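Local coordinates for SusD-like carbohydrate binding protein (Bacteroides vulgatus, PDB 3LEW), which probably binds carbohydrate at the bacterial outer membrane as a member of the SusD family, serving nutrient capture, at residues D201-L206 / E253-H258; K118-A123 / E190-D195. All coordinates share one frame; numbering follows the deposited sequence.

Contact 1 of 2, residues D201-L206 / E253-H258; sequences DNEVVL and EWIWGH
Val204, in the first turn of helix 202-215, reaches residues 253-258 with both methyls, which branch from CB to different targets. Val204 CG1, anti to the backbone N (chi1 177°), lies over one face of the Trp256 indole: 3.8 Å from the centroid of the five-membered ring and 7° off the ring normal, which meets the criteria for a CH-pi contact. Val204 CG2, beside the backbone N, is 3.7 Å from Ile255 O and 4.0 Å from Ile255 CG2. Glu203 crosses Ile255 at about a right angle, its extended chain bringing OE2 to 3.7 Å from Ile255 CG1. No hydrogen bond spans the segments, so van der Waals contact carries the pairing. The helix start is N-capped by Asp201, whose OD1 accepts from Val204 N at 3.0 Å and 168°. The indole is anchored separately, its NE1 donating to His198 O. Ile255 and Trp256 form a classic beta bulge opposite Met344, consistent with two consecutive side chains lying on the helix side. The contact joins the N-terminal turn of helix 202-215 to bulged strand 254-258, paired antiparallel with strand 341-345; helix 219-232 touches Asn202, Glu203 and Leu206, and helix 170-187 touches Asn202, Val205 and Leu206.

Contact 2 of 2, residues K118-A123 / E190-D195; sequences KGQALA and ETYVRD
Gln120 and Tyr192 carry this contact, which buries only 70 Å² in total and joins side chains whose backbones stay well apart: the closest CA atoms, those of Gln120 and Arg194, are 11.0 Å from each other. The polar component is one hydrogen bond, from Gln120 NE2 to Tyr192 OH at 3.0 Å. Its N-H...O angle of 135° shows a bent bond, and the hydroxyl oxygen is tilted from the amide plane. A second acceptor, Ile200 O, also engages NE2, while OE1 accepts from Arg116 NH1 one helical turn earlier. Partners at both amide ends identify the nitrogen and oxygen and should restrict rotation of the group.

Close approaches to the ring accompany this bond. The same nitrogen, Gln120 NE2, also comes within 3.6 Å of Tyr192 CE2 and Tyr192 CZ, and the amide and ring planes are 88° apart, so the two flat groups meet almost perpendicularly without stacking. With CG anti to the backbone N (chi1 161°), the Tyr192 ring lies beside its own loop, and its hydroxyl reaches Gln120. Within that loop, Arg194 N lies 4.0 Å above one face of the Tyr192 ring, displaced from the ring's centre.

On the helix side, Leu122 N bonds to Lys118 O at 3.0 Å, part of the regular i to i+4 pattern of helix 111-135. The result is a side-chain tether between a long helix and the irregular connection from helix 170-187 to helix 202-215, within the helical, TPR-related part of the SusD fold.

In the fold
The centres of contacts 1 and 2 are about 10 Å apart, on the same side of the chain's centre; contact 1 is the deeper, about 14 Å from that centre against about 22 Å. Both segments of contact 2 precede those of contact 1 in sequence. Arg194 couples them directly: Arg194 NE forms a salt bridge with Asp201 OD2 (3.0 Å), and Arg194 NH2 probably donates to Ile255 O (2.7 Å). The loop between helices 170-187 and 202-215 is therefore tied to helix 111-135, to the start of helix 202-215 and to strand 254-258, linking the helical region to the small antiparallel sheet.

Contact 1 of 2, residues D201-L206 / E253-H258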
ATOM      1  N   ASP A 201       6.982 -15.693   6.577  1.00 14.49           N
ATOM      2  CA  ASP A 201       6.768 -17.118   6.764  1.00 13.98           C
ATOM      3  C   ASP A 201       5.817 -17.600   5.659  1.00 14.44           C
ATOM      4  O   ASP A 201       5.570 -16.875   4.682  1.00 14.87           O
ATOM      5  CB  ASP A 201       6.263 -17.467   8.173  1.00 14.27           C
ATOM      6  CG  ASP A 201       4.871 -16.952   8.457  1.00 15.30           C
ATOM      7  OD1 ASP A 201       4.299 -16.252   7.568  1.00 15.29           O
ATOM      8  OD2 ASP A 201       4.358 -17.190   9.606  1.00 18.87           O
ATOM      9  N   ASN A 202       5.393 -18.850   5.756  1.00 13.87           N
ATOM     10  CA  ASN A 202       4.512 -19.433   4.734  1.00 14.73           C
ATOM     11  C   ASN A 202       3.255 -18.584   4.553  1.00 13.64           C
ATOM     12  O   ASN A 202       2.878 -18.330   3.433  1.00 14.46           O
ATOM     13  CB  ASN A 202       4.212 -20.907   5.054  1.00 15.62           C
ATOM     14  CG  ASN A 202       3.454 -21.644   3.893  1.00 18.29           C
ATOM     15  OD1 ASN A 202       4.074 -22.264   3.008  1.00 27.37           O
ATOM     16  ND2 ASN A 202       2.163 -21.570   3.922  1.00 23.66           N
ATOM     17  N   GLU A 203       2.612 -18.165   5.636  1.00 14.20           N
ATOM     18  CA  GLU A 203       1.404 -17.345   5.535  1.00 14.85           C
ATOM     19  C   GLU A 203       1.637 -16.020   4.798  1.00 14.75           C
ATOM     20  O   GLU A 203       0.822 -15.597   3.963  1.00 14.28           O
ATOM     21  CB  GLU A 203       0.807 -17.106   6.929  1.00 16.23           C
ATOM     22  CG  GLU A 203      -0.409 -16.217   6.873  1.00 17.73           C
ATOM     23  CD  GLU A 203      -1.085 -15.988   8.211  1.00 22.77           C
ATOM     24  OE1 GLU A 203      -0.559 -16.425   9.235  1.00 26.41           O
ATOM     25  OE2 GLU A 203      -2.149 -15.352   8.213  1.00 22.81           O
ATOM     26  N   VAL A 204       2.739 -15.347   5.124  1.00 14.06           N
ATOM     27  CA  VAL A 204       3.087 -14.091   4.468  1.00 13.59           C
ATOM     28  C   VAL A 204       3.255 -14.318   2.977  1.00 13.56           C
ATOM     29  O   VAL A 204       2.695 -13.576   2.173  1.00 14.15           O
ATOM     30  CB  VAL A 204       4.325 -13.384   5.069  1.00 13.51           C
ATOM     31  CG1 VAL A 204       4.682 -12.084   4.268  1.00 14.39           C
ATOM     32  CG2 VAL A 204       4.119 -13.039   6.567  1.00 14.41           C
ATOM     33  N   VAL A 205       3.979 -15.386   2.592  1.00 13.12           N
ATOM     34  CA  VAL A 205       4.134 -15.708   1.160  1.00 13.65           C
ATOM     35  C   VAL A 205       2.762 -15.932   0.468  1.00 13.92           C
ATOM     36  O   VAL A 205       2.524 -15.405  -0.612  1.00 14.08           O
ATOM     37  CB  VAL A 205       5.066 -16.893   0.944  1.00 13.85           C
ATOM     38  CG1 VAL A 205       5.157 -17.229  -0.566  1.00 14.68           C
ATOM     39  CG2 VAL A 205       6.501 -16.585   1.504  1.00 13.78           C
ATOM     40  N   LEU A 206       1.869 -16.708   1.084  1.00 14.65           N
ATOM     41  CA  LEU A 206       0.556 -16.936   0.515  1.00 15.03           C
ATOM     42  C   LEU A 206      -0.160 -15.598   0.308  1.00 14.35           C
ATOM     43  O   LEU A 206      -0.838 -15.399  -0.710  1.00 15.41           O
ATOM     44  CB  LEU A 206      -0.300 -17.847   1.430  1.00 14.27           C
ATOM     45  CG  LEU A 206       0.074 -19.336   1.463  1.00 14.19           C
ATOM     46  CD1 LEU A 206      -0.709 -20.035   2.571  1.00 12.66           C
ATOM     47  CD2 LEU A 206      -0.207 -20.006   0.056  1.00 14.58           C
ATOM     48  N   GLU A 253      -4.877  -9.513  13.459  1.00 15.46           N
ATOM     49  CA  GLU A 253      -5.276  -9.448  12.060  1.00 15.17           C
ATOM     50  C   GLU A 253      -4.129  -9.007  11.155  1.00 14.31           C
ATOM     51  O   GLU A 253      -4.200  -9.115   9.924  1.00 14.18           O
ATOM     52  CB  GLU A 253      -6.491  -8.513  11.907  1.00 14.92           C
ATOM     53  CG  GLU A 253      -7.337  -8.919  10.714  1.00 16.07           C
ATOM     54  CD  GLU A 253      -8.298  -7.865  10.224  1.00 15.14           C
ATOM     55  OE1 GLU A 253      -9.254  -7.499  10.968  1.00 15.38           O
ATOM     56  OE2 GLU A 253      -8.110  -7.387   9.083  1.00 14.19           O
ATOM     57  N   TRP A 254      -3.083  -8.428  11.729  1.00 14.58           N
ATOM     58  CA  TRP A 254      -1.921  -8.028  10.933  1.00 14.55           C
ATOM     59  C   TRP A 254      -1.110  -9.268  10.605  1.00 14.40           C
ATOM     60  O   TRP A 254      -0.544  -9.904  11.483  1.00 15.87           O
ATOM     61  CB  TRP A 254      -1.032  -7.023  11.645  1.00 14.71           C
ATOM     62  CG  TRP A 254      -1.582  -5.672  11.903  1.00 13.18           C
ATOM     63  CD1 TRP A 254      -2.899  -5.321  12.158  1.00 16.82           C
ATOM     64  CD2 TRP A 254      -0.817  -4.462  12.029  1.00 13.90           C
ATOM     65  NE1 TRP A 254      -2.986  -3.962  12.421  1.00 14.75           N
ATOM     66  CE2 TRP A 254      -1.728  -3.418  12.363  1.00 13.89           C
ATOM     67  CE3 TRP A 254       0.548  -4.164  11.904  1.00 15.02           C
ATOM     68  CZ2 TRP A 254      -1.307  -2.117  12.583  1.00 13.98           C
ATOM     69  CZ3 TRP A 254       0.979  -2.865  12.156  1.00 14.80           C
ATOM     70  CH2 TRP A 254       0.034  -1.847  12.475  1.00 15.08           C
ATOM     71  N   ILE A 255      -1.028  -9.571   9.320  1.00 13.97           N
ATOM     72  CA  ILE A 255      -0.181 -10.638   8.806  1.00 15.09           C
ATOM     73  C   ILE A 255       1.263 -10.175   8.685  1.00 14.24           C
ATOM     74  O   ILE A 255       2.181 -10.928   8.981  1.00 14.39           O
ATOM     75  CB  ILE A 255      -0.694 -11.085   7.433  1.00 15.38           C
ATOM     76  CG1 ILE A 255      -2.102 -11.690   7.594  1.00 15.18           C
ATOM     77  CG2 ILE A 255       0.245 -12.103   6.811  1.00 16.35           C
ATOM     78  CD1 ILE A 255      -2.791 -11.984   6.255  1.00 15.26           C
ATOM     79  N   TRP A 256       1.448  -8.908   8.321  1.00 13.73           N
ATOM     80  CA  TRP A 256       2.756  -8.386   8.022  1.00 13.41           C
ATOM     81  C   TRP A 256       2.800  -6.931   8.385  1.00 13.65           C
ATOM     82  O   TRP A 256       1.891  -6.159   8.021  1.00 13.50           O
ATOM     83  CB  TRP A 256       3.021  -8.546   6.513  1.00 13.95           C
ATOM     84  CG  TRP A 256       4.445  -8.560   6.051  1.00 14.50           C
ATOM     85  CD1 TRP A 256       5.553  -8.984   6.742  1.00 17.64           C
ATOM     86  CD2 TRP A 256       4.896  -8.315   4.714  1.00 15.71           C
ATOM     87  NE1 TRP A 256       6.662  -8.970   5.933  1.00 14.72           N
ATOM     88  CE2 TRP A 256       6.295  -8.525   4.696  1.00 14.90           C
ATOM     89  CE3 TRP A 256       4.267  -7.878   3.543  1.00 18.01           C
ATOM     90  CZ2 TRP A 256       7.070  -8.331   3.540  1.00 18.20           C
ATOM     91  CZ3 TRP A 256       5.042  -7.678   2.432  1.00 17.86           C
ATOM     92  CH2 TRP A 256       6.422  -7.897   2.440  1.00 18.46           C
ATOM     93  N   GLY A 257       3.859  -6.545   9.071  1.00 14.34           N
ATOM     94  CA  GLY A 257       4.025  -5.176   9.441  1.00 13.32           C
ATOM     95  C   GLY A 257       5.389  -4.874  10.021  1.00 14.68           C
ATOM     96  O   GLY A 257       6.160  -5.774  10.365  1.00 16.63           O
ATOM     97  N   HIS A 258       5.684  -3.600  10.160  1.00 14.30           N
ATOM     98  CA  HIS A 258       7.011  -3.126  10.600  1.00 14.00           C
ATOM     99  C   HIS A 258       6.912  -2.462  11.988  1.00 14.90           C
ATOM    100  O   HIS A 258       6.265  -1.420  12.154  1.00 15.03           O
ATOM    101  CB  HIS A 258       7.575  -2.169   9.547  1.00 15.18           C
ATOM    102  CG  HIS A 258       8.916  -1.595   9.861  1.00 16.89           C
ATOM    103  ND1 HIS A 258      10.038  -2.370  10.028  1.00 17.58           N
ATOM    104  CD2 HIS A 258       9.320  -0.307   9.998  1.00 17.79           C
ATOM    105  CE1 HIS A 258      11.074  -1.580  10.284  1.00 16.30           C
ATOM    106  NE2 HIS A 258      10.670  -0.327  10.254  1.00 16.91           N
TER

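Contact 2 of 2, residues K118-A123 / E190-D195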
ATOM      1  N   LYS A 118      16.760 -18.660   1.731  1.00 13.23           N
ATOM      2  CA  LYS A 118      16.598 -18.505   0.276  1.00 13.49           C
ATOM      3  C   LYS A 118      15.162 -18.125  -0.076  1.00 14.10           C
ATOM      4  O   LYS A 118      14.917 -17.195  -0.866  1.00 13.46           O
ATOM      5  CB  LYS A 118      16.994 -19.800  -0.409  1.00 13.65           C
ATOM      6  CG  LYS A 118      16.893 -19.778  -1.934  1.00 15.77           C
ATOM      7  CD  LYS A 118      17.356 -21.077  -2.514  1.00 17.38           C
ATOM      8  CE  LYS A 118      17.349 -21.004  -4.020  1.00 22.77           C
ATOM      9  NZ  LYS A 118      18.006 -22.211  -4.662  1.00 26.03           N
ATOM     10  N   GLY A 119      14.188 -18.789   0.559  1.00 14.19           N
ATOM     11  CA  GLY A 119      12.787 -18.464   0.351  1.00 15.17           C
ATOM     12  C   GLY A 119      12.413 -17.048   0.755  1.00 14.90           C
ATOM     13  O   GLY A 119      11.681 -16.350   0.061  1.00 13.62           O
ATOM     14  N   GLN A 120      12.950 -16.614   1.885  1.00 13.82           N
ATOM     15  CA  GLN A 120      12.681 -15.280   2.358  1.00 13.39           C
ATOM     16  C   GLN A 120      13.260 -14.184   1.396  1.00 13.01           C
ATOM     17  O   GLN A 120      12.623 -13.141   1.168  1.00 13.34           O
ATOM     18  CB  GLN A 120      13.181 -15.100   3.788  1.00 13.36           C
ATOM     19  CG  GLN A 120      12.321 -15.835   4.838  1.00 13.86           C
ATOM     20  CD  GLN A 120      12.885 -15.778   6.231  1.00 15.46           C
ATOM     21  OE1 GLN A 120      14.124 -15.855   6.434  1.00 15.56           O
ATOM     22  NE2 GLN A 120      11.976 -15.716   7.226  1.00 15.40           N
ATOM     23  N   ALA A 121      14.453 -14.429   0.875  1.00 12.90           N
ATOM     24  CA  ALA A 121      15.088 -13.548  -0.106  1.00 13.61           C
ATOM     25  C   ALA A 121      14.293 -13.478  -1.398  1.00 13.92           C
ATOM     26  O   ALA A 121      14.056 -12.399  -1.925  1.00 15.12           O
ATOM     27  CB  ALA A 121      16.551 -13.980  -0.359  1.00 11.89           C
ATOM     28  N   LEU A 122      13.804 -14.621  -1.860  1.00 13.35           N
ATOM     29  CA  LEU A 122      12.947 -14.658  -3.060  1.00 14.48           C
ATOM     30  C   LEU A 122      11.620 -13.958  -2.848  1.00 14.05           C
ATOM     31  O   LEU A 122      11.140 -13.268  -3.747  1.00 14.31           O
ATOM     32  CB  LEU A 122      12.705 -16.127  -3.490  1.00 13.51           C
ATOM     33  CG  LEU A 122      13.876 -16.857  -4.188  1.00 14.24           C
ATOM     34  CD1 LEU A 122      13.652 -18.416  -4.211  1.00 13.53           C
ATOM     35  CD2 LEU A 122      14.106 -16.310  -5.636  1.00 15.59           C
ATOM     36  N   ALA A 123      11.011 -14.134  -1.665  1.00 13.43           N
ATOM     37  CA  ALA A 123       9.702 -13.533  -1.359  1.00 13.64           C
ATOM     38  C   ALA A 123       9.823 -12.007  -1.303  1.00 13.42           C
ATOM     39  O   ALA A 123       8.999 -11.305  -1.892  1.00 14.26           O
ATOM     40  CB  ALA A 123       9.115 -14.125  -0.037  1.00 12.66           C
ATOM     41  N   GLU A 190       5.659 -24.979   6.021  1.00 20.62           N
ATOM     42  CA  GLU A 190       4.522 -24.549   6.847  1.00 21.88           C
ATOM     43  C   GLU A 190       4.854 -24.633   8.320  1.00 20.86           C
ATOM     44  O   GLU A 190       4.252 -23.930   9.128  1.00 20.16           O
ATOM     45  CB  GLU A 190       3.285 -25.410   6.581  1.00 22.95           C
ATOM     46  CG  GLU A 190       2.741 -25.245   5.193  1.00 27.66           C
ATOM     47  CD  GLU A 190       1.527 -26.151   4.947  1.00 33.95           C
ATOM     48  OE1 GLU A 190       0.398 -25.705   5.243  1.00 39.54           O
ATOM     49  OE2 GLU A 190       1.715 -27.296   4.488  1.00 37.05           O
ATOM     50  N   THR A 191       5.807 -25.479   8.673  1.00 19.92           N
ATOM     51  CA  THR A 191       6.204 -25.613  10.072  1.00 21.21           C
ATOM     52  C   THR A 191       7.231 -24.559  10.546  1.00 20.56           C
ATOM     53  O   THR A 191       7.579 -24.534  11.740  1.00 21.42           O
ATOM     54  CB  THR A 191       6.785 -26.980  10.329  1.00 22.04           C
ATOM     55  OG1 THR A 191       7.926 -27.160   9.484  1.00 24.86           O
ATOM     56  CG2 THR A 191       5.742 -28.067  10.060  1.00 24.01           C
ATOM     57  N   TYR A 192       7.730 -23.697   9.658  1.00 18.23           N
ATOM     58  CA  TYR A 192       8.665 -22.651  10.116  1.00 17.41           C
ATOM     59  C   TYR A 192       7.915 -21.608  10.941  1.00 16.85           C
ATOM     60  O   TYR A 192       6.893 -21.087  10.484  1.00 17.52           O
ATOM     61  CB  TYR A 192       9.404 -21.981   8.957  1.00 17.26           C
ATOM     62  CG  TYR A 192      10.025 -20.619   9.278  1.00 16.91           C
ATOM     63  CD1 TYR A 192      11.177 -20.494  10.071  1.00 20.29           C
ATOM     64  CD2 TYR A 192       9.498 -19.472   8.739  1.00 18.42           C
ATOM     65  CE1 TYR A 192      11.721 -19.189  10.355  1.00 21.80           C
ATOM     66  CE2 TYR A 192      10.050 -18.187   8.985  1.00 20.05           C
ATOM     67  CZ  TYR A 192      11.144 -18.066   9.799  1.00 21.47           C
ATOM     68  OH  TYR A 192      11.608 -16.765  10.009  1.00 25.16           O
ATOM     69  N   VAL A 193       8.429 -21.324  12.153  1.00 15.73           N
ATOM     70  CA  VAL A 193       7.849 -20.382  13.093  1.00 14.94           C
ATOM     71  C   VAL A 193       8.674 -19.107  13.086  1.00 14.95           C
ATOM     72  O   VAL A 193       9.810 -19.083  13.571  1.00 15.92           O
ATOM     73  CB  VAL A 193       7.781 -20.979  14.531  1.00 15.65           C
ATOM     74  CG1 VAL A 193       7.129 -19.966  15.498  1.00 17.00           C
ATOM     75  CG2 VAL A 193       7.011 -22.279  14.533  1.00 15.64           C
ATOM     76  N   ARG A 194       8.123 -18.031  12.512  1.00 14.74           N
ATOM     77  CA  ARG A 194       8.763 -16.719  12.549  1.00 14.64           C
ATOM     78  C   ARG A 194       8.505 -16.121  13.937  1.00 15.52           C
ATOM     79  O   ARG A 194       7.506 -16.456  14.592  1.00 16.10           O
ATOM     80  CB  ARG A 194       8.194 -15.772  11.483  1.00 15.15           C
ATOM     81  CG  ARG A 194       6.727 -15.516  11.585  1.00 14.54           C
ATOM     82  CD  ARG A 194       6.305 -14.475  10.545  1.00 15.78           C
ATOM     83  NE  ARG A 194       4.860 -14.353  10.497  1.00 16.04           N
ATOM     84  CZ  ARG A 194       4.186 -13.258  10.144  1.00 17.38           C
ATOM     85  NH1 ARG A 194       4.817 -12.144   9.798  1.00 16.21           N
ATOM     86  NH2 ARG A 194       2.862 -13.281  10.180  1.00 20.17           N
ATOM     87  N   ASP A 195       9.389 -15.241  14.370  1.00 15.12           N
ATOM     88  CA  ASP A 195       9.288 -14.635  15.695  1.00 16.36           C
ATOM     89  C   ASP A 195       8.934 -13.149  15.729  1.00 15.19           C
ATOM     90  O   ASP A 195       8.919 -12.552  16.809  1.00 16.69           O
ATOM     91  CB  ASP A 195      10.587 -14.846  16.489  1.00 17.65           C
ATOM     92  CG  ASP A 195      11.815 -14.289  15.769  1.00 21.32           C
ATOM     93  OD1 ASP A 195      11.711 -13.327  14.972  1.00 32.85           O
ATOM     94  OD2 ASP A 195      12.891 -14.876  15.964  1.00 31.74           O
TER